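Local coordinates for protein allergen Bos d 2 (Bos taurus, PDB 4WFV) that probably carries pheromones or other small odorant ligands as a secreted lipocalin, and is a major allergen of cow dander, at residues A[17-31]-A[139-151]. Residues are numbered along the deposited sequence; the frame is centred on the assembly and turned at random. Where two conformers were deposited one is given.
Sequences RIIYAAADNKDKIVE and GVPNENIENLIKT
Leu148 reaches in over strand 17-23 with both methyls: Leu148 CD2 lies 3.6 Å from Ile18 CD1, and Leu148 CD1 packs against Ala21 CB. On the other face of the sheet Ala22 CB sits between Val140 CG1 and Ile145 CG1, while CG2 of Ile145, anti to the backbone N, meets the Tyr20 ring obliquely at CD1 (3.5 Å). Helix 125-137 adds Leu128, Tyr131 and Gln132 here. Farther along, the Ile19 and Ile149 side chains run alongside each other, with CD1 of Ile19 3.9 Å from CD1 of Ile149. The backbones between these clusters pair antiparallel: Glu146 N donates to Ala21 O (2.8 Å) in a nearly straight bond, and Ala21 N returns one to Glu146 O. At Ile19, which with Tyr20 forms a classic bulge opposite Gly116 of strand 110-118, the carbonyl O accepts from Leu148 N (2.8 Å), the donor lying above the carbonyl plane. At the opposite end the Asn144 side-chain amide takes over from the backbone pairing, ND2 donating to Ala23 O (2.9 Å) with that oxygen in the amide plane. Asn147 OD1 accepts from Lys150 N in an Asx motif; its ND2 shares a water with Tyr20 OH. Glu146, bent at chi2 (-85°), brings CG against Ile29 CD1 (3.8 Å) and sends OE1 to a salt bridge with Arg36 and a water held by Glu31 N. Such pairing of a short C-terminal strand with the first barrel strand, beside the helix, is characteristic of the lipocalin fold.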
loop_
_atom_site.group_PDB
_atom_site.type_symbol
_atom_site.label_atom_id
_atom_site.label_comp_id
_atom_site.label_asym_id
_atom_site.label_seq_id
_atom_site.Cartn_x
_atom_site.Cartn_y
_atom_site.Cartn_z
ATOM N N ARG A 17 3.015 -6.464 -6.838
ATOM C CA ARG A 17 3.148 -5.219 -7.594
ATOM C C ARG A 17 2.047 -4.285 -7.126
ATOM O O ARG A 17 0.946 -4.731 -6.819
ATOM C CB ARG A 17 2.971 -5.458 -9.096
ATOM C CG ARG A 17 4.029 -6.343 -9.730
ATOM C CD ARG A 17 3.843 -6.469 -11.240
ATOM N NE ARG A 17 4.729 -7.491 -11.788
ATOM C CZ ARG A 17 4.399 -8.770 -11.923
ATOM N NH1 ARG A 17 3.194 -9.183 -11.565
ATOM N NH2 ARG A 17 5.273 -9.636 -12.421
ATOM N N ILE A 18 2.322 -2.992 -7.091
ATOM C CA ILE A 18 1.252 -2.047 -6.798
ATOM C C ILE A 18 0.583 -1.635 -8.088
ATOM O O ILE A 18 1.245 -1.250 -9.052
ATOM C CB ILE A 18 1.743 -0.825 -5.996
ATOM C CG1 ILE A 18 0.562 0.056 -5.575
ATOM C CG2 ILE A 18 2.790 -0.029 -6.762
ATOM C CD1 ILE A 18 0.898 0.943 -4.383
ATOM N N ILE A 19 -0.741 -1.756 -8.118
ATOM C CA ILE A 19 -1.505 -1.355 -9.292
ATOM C C ILE A 19 -2.087 0.042 -9.100
ATOM O O ILE A 19 -1.932 0.908 -9.980
ATOM C CB ILE A 19 -2.640 -2.350 -9.600
ATOM C CG1 ILE A 19 -2.122 -3.793 -9.560
ATOM C CG2 ILE A 19 -3.295 -2.016 -10.935
ATOM C CD1 ILE A 19 -0.949 -4.065 -10.510
ATOM N N TYR A 20 -2.714 0.270 -7.945
ATOM C CA TYR A 20 -3.369 1.544 -7.678
ATOM C C TYR A 20 -3.003 2.086 -6.310
ATOM O O TYR A 20 -2.658 1.350 -5.384
ATOM C CB TYR A 20 -4.896 1.387 -7.691
ATOM C CG TYR A 20 -5.480 0.976 -9.019
ATOM C CD1 TYR A 20 -5.551 1.866 -10.073
ATOM C CD2 TYR A 20 -5.997 -0.306 -9.203
ATOM C CE1 TYR A 20 -6.096 1.487 -11.303
ATOM C CE2 TYR A 20 -6.525 -0.701 -10.422
ATOM C CZ TYR A 20 -6.588 0.201 -11.458
ATOM O OH TYR A 20 -7.115 -0.178 -12.669
ATOM N N ALA A 21 -3.137 3.401 -6.186
ATOM C CA ALA A 21 -3.166 4.042 -4.876
ATOM C C ALA A 21 -4.252 5.096 -4.922
ATOM O O ALA A 21 -4.616 5.569 -5.997
ATOM C CB ALA A 21 -1.824 4.672 -4.526
ATOM N N ALA A 22 -4.768 5.463 -3.755
ATOM C CA ALA A 22 -5.787 6.508 -3.671
ATOM C C ALA A 22 -5.605 7.202 -2.346
ATOM O O ALA A 22 -5.230 6.572 -1.367
ATOM C CB ALA A 22 -7.205 5.901 -3.774
ATOM N N ALA A 23 -5.860 8.510 -2.306
ATOM C CA ALA A 23 -5.658 9.266 -1.071
ATOM C C ALA A 23 -6.561 10.471 -1.044
ATOM O O ALA A 23 -6.944 10.979 -2.092
ATOM C CB ALA A 23 -4.185 9.724 -0.953
ATOM N N ASP A 24 -6.885 10.943 0.159
ATOM C CA ASP A 24 -7.665 12.169 0.243
ATOM C C ASP A 24 -6.795 13.379 -0.085
ATOM O O ASP A 24 -7.277 14.340 -0.683
ATOM C CB ASP A 24 -8.445 12.292 1.568
ATOM C CG ASP A 24 -7.575 12.175 2.818
ATOM O OD1 ASP A 24 -6.338 12.044 2.734
ATOM O OD2 ASP A 24 -8.162 12.262 3.917
ATOM N N ASN A 25 -5.514 13.322 0.271
ATOM C CA ASN A 25 -4.549 14.337 -0.146
ATOM C C ASN A 25 -3.762 13.833 -1.343
ATOM O O ASN A 25 -2.762 13.131 -1.188
ATOM C CB ASN A 25 -3.597 14.670 1.005
ATOM C CG ASN A 25 -4.303 15.338 2.161
ATOM O OD1 ASN A 25 -5.197 16.158 1.958
ATOM N ND2 ASN A 25 -3.913 14.991 3.373
ATOM N N LYS A 26 -4.235 14.164 -2.540
ATOM C CA LYS A 26 -3.677 13.574 -3.754
ATOM C C LYS A 26 -2.188 13.834 -3.918
ATOM O O LYS A 26 -1.474 13.000 -4.469
ATOM C CB LYS A 26 -4.444 14.034 -4.997
ATOM C CG LYS A 26 -3.950 13.400 -6.288
ATOM C CD LYS A 26 -4.853 13.715 -7.477
ATOM C CE LYS A 26 -4.754 15.173 -7.888
ATOM N NZ LYS A 26 -5.554 15.431 -9.124
ATOM N N ASP A 27 -1.715 14.984 -3.445
ATOM C CA ASP A 27 -0.316 15.357 -3.643
ATOM C C ASP A 27 0.646 14.337 -3.047
ATOM O O ASP A 27 1.772 14.223 -3.505
ATOM C CB ASP A 27 -0.026 16.757 -3.088
ATOM C CG ASP A 27 -0.281 16.853 -1.609
ATOM O OD1 ASP A 27 -1.460 16.880 -1.213
ATOM O OD2 ASP A 27 0.694 16.893 -0.836
ATOM N N LYS A 28 0.199 13.591 -2.035
ATOM C CA LYS A 28 1.056 12.583 -1.413
ATOM C C LYS A 28 1.356 11.392 -2.323
ATOM O O LYS A 28 2.369 10.720 -2.126
ATOM C CB LYS A 28 0.433 12.056 -0.123
ATOM C CG LYS A 28 0.326 13.084 0.991
ATOM C CD LYS A 28 1.702 13.436 1.536
ATOM C CE LYS A 28 1.613 14.390 2.736
ATOM N NZ LYS A 28 2.958 14.654 3.336
ATOM N N ILE A 29 0.474 11.120 -3.288
ATOM C CA ILE A 29 0.586 9.904 -4.097
ATOM C C ILE A 29 0.773 10.115 -5.599
ATOM O O ILE A 29 0.852 9.153 -6.342
ATOM C CB ILE A 29 -0.622 8.959 -3.883
ATOM C CG1 ILE A 29 -1.938 9.635 -4.322
ATOM C CG2 ILE A 29 -0.678 8.491 -2.438
ATOM C CD1 ILE A 29 -3.079 8.624 -4.541
ATOM N N VAL A 30 0.862 11.367 -6.047
ATOM C CA VAL A 30 1.186 11.625 -7.445
ATOM C C VAL A 30 2.648 11.280 -7.711
ATOM O O VAL A 30 3.407 11.027 -6.781
ATOM C CB VAL A 30 0.901 13.093 -7.842
ATOM C CG1 VAL A 30 -0.587 13.402 -7.680
ATOM C CG2 VAL A 30 1.775 14.060 -7.031
ATOM N N GLU A 31 3.031 11.261 -8.983
ATOM C CA GLU A 31 4.416 10.947 -9.315
ATOM C C GLU A 31 5.392 11.827 -8.539
ATOM O O GLU A 31 5.206 13.040 -8.433
ATOM C CB GLU A 31 4.645 11.081 -10.816
ATOM C CG GLU A 31 4.017 9.961 -11.607
ATOM C CD GLU A 31 4.308 10.072 -13.086
ATOM O OE1 GLU A 31 3.409 10.504 -13.837
ATOM O OE2 GLU A 31 5.438 9.727 -13.487
ATOM N N GLY A 139 -13.483 6.583 3.640
ATOM C CA GLY A 139 -13.380 7.994 3.328
ATOM C C GLY A 139 -12.228 8.349 2.404
ATOM O O GLY A 139 -11.738 9.478 2.403
ATOM N N VAL A 140 -11.800 7.383 1.598
ATOM C CA VAL A 140 -10.771 7.638 0.597
ATOM C C VAL A 140 -11.446 7.825 -0.764
ATOM O O VAL A 140 -12.153 6.939 -1.241
ATOM C CB VAL A 140 -9.767 6.484 0.555
ATOM C CG1 VAL A 140 -8.755 6.685 -0.579
ATOM C CG2 VAL A 140 -9.061 6.384 1.909
ATOM N N PRO A 141 -11.277 9.009 -1.369
ATOM C CA PRO A 141 -12.035 9.320 -2.588
ATOM C C PRO A 141 -11.544 8.591 -3.834
ATOM O O PRO A 141 -10.363 8.655 -4.187
ATOM C CB PRO A 141 -11.852 10.833 -2.740
ATOM C CG PRO A 141 -10.570 11.127 -2.044
ATOM C CD PRO A 141 -10.462 10.150 -0.910
ATOM N N ASN A 142 -12.460 7.914 -4.512
ATOM C CA ASN A 142 -12.093 7.191 -5.719
ATOM C C ASN A 142 -11.684 8.116 -6.859
ATOM O O ASN A 142 -10.986 7.706 -7.783
ATOM C CB ASN A 142 -13.204 6.220 -6.110
ATOM C CG ASN A 142 -13.242 5.027 -5.194
ATOM O OD1 ASN A 142 -12.226 4.371 -4.989
ATOM N ND2 ASN A 142 -14.394 4.760 -4.601
ATOM N N GLU A 143 -12.095 9.375 -6.775
ATOM C CA GLU A 143 -11.704 10.383 -7.746
ATOM C C GLU A 143 -10.193 10.599 -7.741
ATOM O O GLU A 143 -9.624 11.096 -8.705
ATOM C CB GLU A 143 -12.428 11.700 -7.447
ATOM C CG GLU A 143 -13.943 11.649 -7.659
ATOM C CD GLU A 143 -14.728 11.111 -6.460
ATOM O OE1 GLU A 143 -14.124 10.667 -5.457
ATOM O OE2 GLU A 143 -15.975 11.147 -6.526
ATOM N N ASN A 144 -9.555 10.236 -6.631
ATOM C CA ASN A 144 -8.112 10.421 -6.497
ATOM C C ASN A 144 -7.289 9.155 -6.735
ATOM O O ASN A 144 -6.109 9.106 -6.393
ATOM C CB ASN A 144 -7.761 11.026 -5.136
ATOM C CG ASN A 144 -8.120 12.502 -5.044
ATOM O OD1 ASN A 144 -8.483 13.127 -6.044
ATOM N ND2 ASN A 144 -8.013 13.066 -3.845
ATOM N N ILE A 145 -7.889 8.144 -7.349
ATOM C CA ILE A 145 -7.128 6.946 -7.675
ATOM C C ILE A 145 -6.058 7.272 -8.718
ATOM O O ILE A 145 -6.314 8.001 -9.685
ATOM C CB ILE A 145 -8.026 5.815 -8.211
ATOM C CG1 ILE A 145 -8.884 5.227 -7.095
ATOM C CG2 ILE A 145 -7.168 4.717 -8.840
ATOM C CD1 ILE A 145 -9.943 4.231 -7.585
ATOM N N GLU A 146 -4.856 6.742 -8.488
ATOM C CA GLU A 146 -3.724 6.831 -9.414
ATOM C C GLU A 146 -3.390 5.408 -9.840
ATOM O O GLU A 146 -3.361 4.505 -9.003
ATOM C CB GLU A 146 -2.497 7.440 -8.704
ATOM C CG GLU A 146 -2.626 8.913 -8.298
ATOM C CD GLU A 146 -2.269 9.863 -9.430
ATOM O OE1 GLU A 146 -1.226 9.657 -10.085
ATOM O OE2 GLU A 146 -3.024 10.832 -9.665
ATOM N N ASN A 147 -3.156 5.192 -11.134
ATOM C CA ASN A 147 -2.629 3.906 -11.572
ATOM C C ASN A 147 -1.111 3.967 -11.511
ATOM O O ASN A 147 -0.472 4.662 -12.298
ATOM C CB ASN A 147 -3.100 3.532 -12.978
ATOM C CG ASN A 147 -2.589 2.167 -13.415
ATOM O OD1 ASN A 147 -1.403 1.864 -13.286
ATOM N ND2 ASN A 147 -3.492 1.325 -13.918
ATOM N N LEU A 148 -0.547 3.291 -10.527
ATOM C CA LEU A 148 0.888 3.321 -10.304
ATOM C C LEU A 148 1.676 2.384 -11.210
ATOM O O LEU A 148 2.802 2.701 -11.580
ATOM C CB LEU A 148 1.206 2.987 -8.844
ATOM C CG LEU A 148 1.313 4.196 -7.908
ATOM C CD1 LEU A 148 0.032 5.032 -7.931
ATOM C CD2 LEU A 148 1.616 3.733 -6.484
ATOM N N ILE A 149 1.115 1.236 -11.560
ATOM C CA ILE A 149 1.907 0.320 -12.370
ATOM C C ILE A 149 2.248 0.935 -13.731
ATOM O O ILE A 149 3.325 0.672 -14.279
ATOM C CB ILE A 149 1.284 -1.084 -12.468
ATOM C CG1 ILE A 149 2.261 -2.007 -13.206
ATOM C CG2 ILE A 149 -0.064 -1.055 -13.179
ATOM C CD1 ILE A 149 1.969 -3.469 -13.034
ATOM N N LYS A 150 1.378 1.797 -14.252
ATOM C CA LYS A 150 1.638 2.418 -15.550
ATOM C C LYS A 150 2.789 3.428 -15.525
ATOM O O LYS A 150 3.254 3.869 -16.581
ATOM C CB LYS A 150 0.369 3.069 -16.111
ATOM C CG LYS A 150 -0.678 2.050 -16.556
ATOM C CD LYS A 150 -1.985 2.710 -16.963
ATOM C CE LYS A 150 -3.027 1.659 -17.330
ATOM N NZ LYS A 150 -2.656 0.950 -18.585
ATOM N N THR A 151 3.263 3.793 -14.339
ATOM C CA THR A 151 4.463 4.630 -14.253
ATOM C C THR A 151 5.610 3.917 -13.537
ATOM O O THR A 151 6.629 4.536 -13.209
ATOM C CB THR A 151 4.182 5.990 -13.549
ATOM O OG1 THR A 151 3.896 5.765 -12.162
ATOM C CG2 THR A 151 3.005 6.717 -14.212
HETATM O O HOH W 1 -6.388 1.835 -14.718
HETATM O O HOH W 2 0.697 11.562 -10.997
#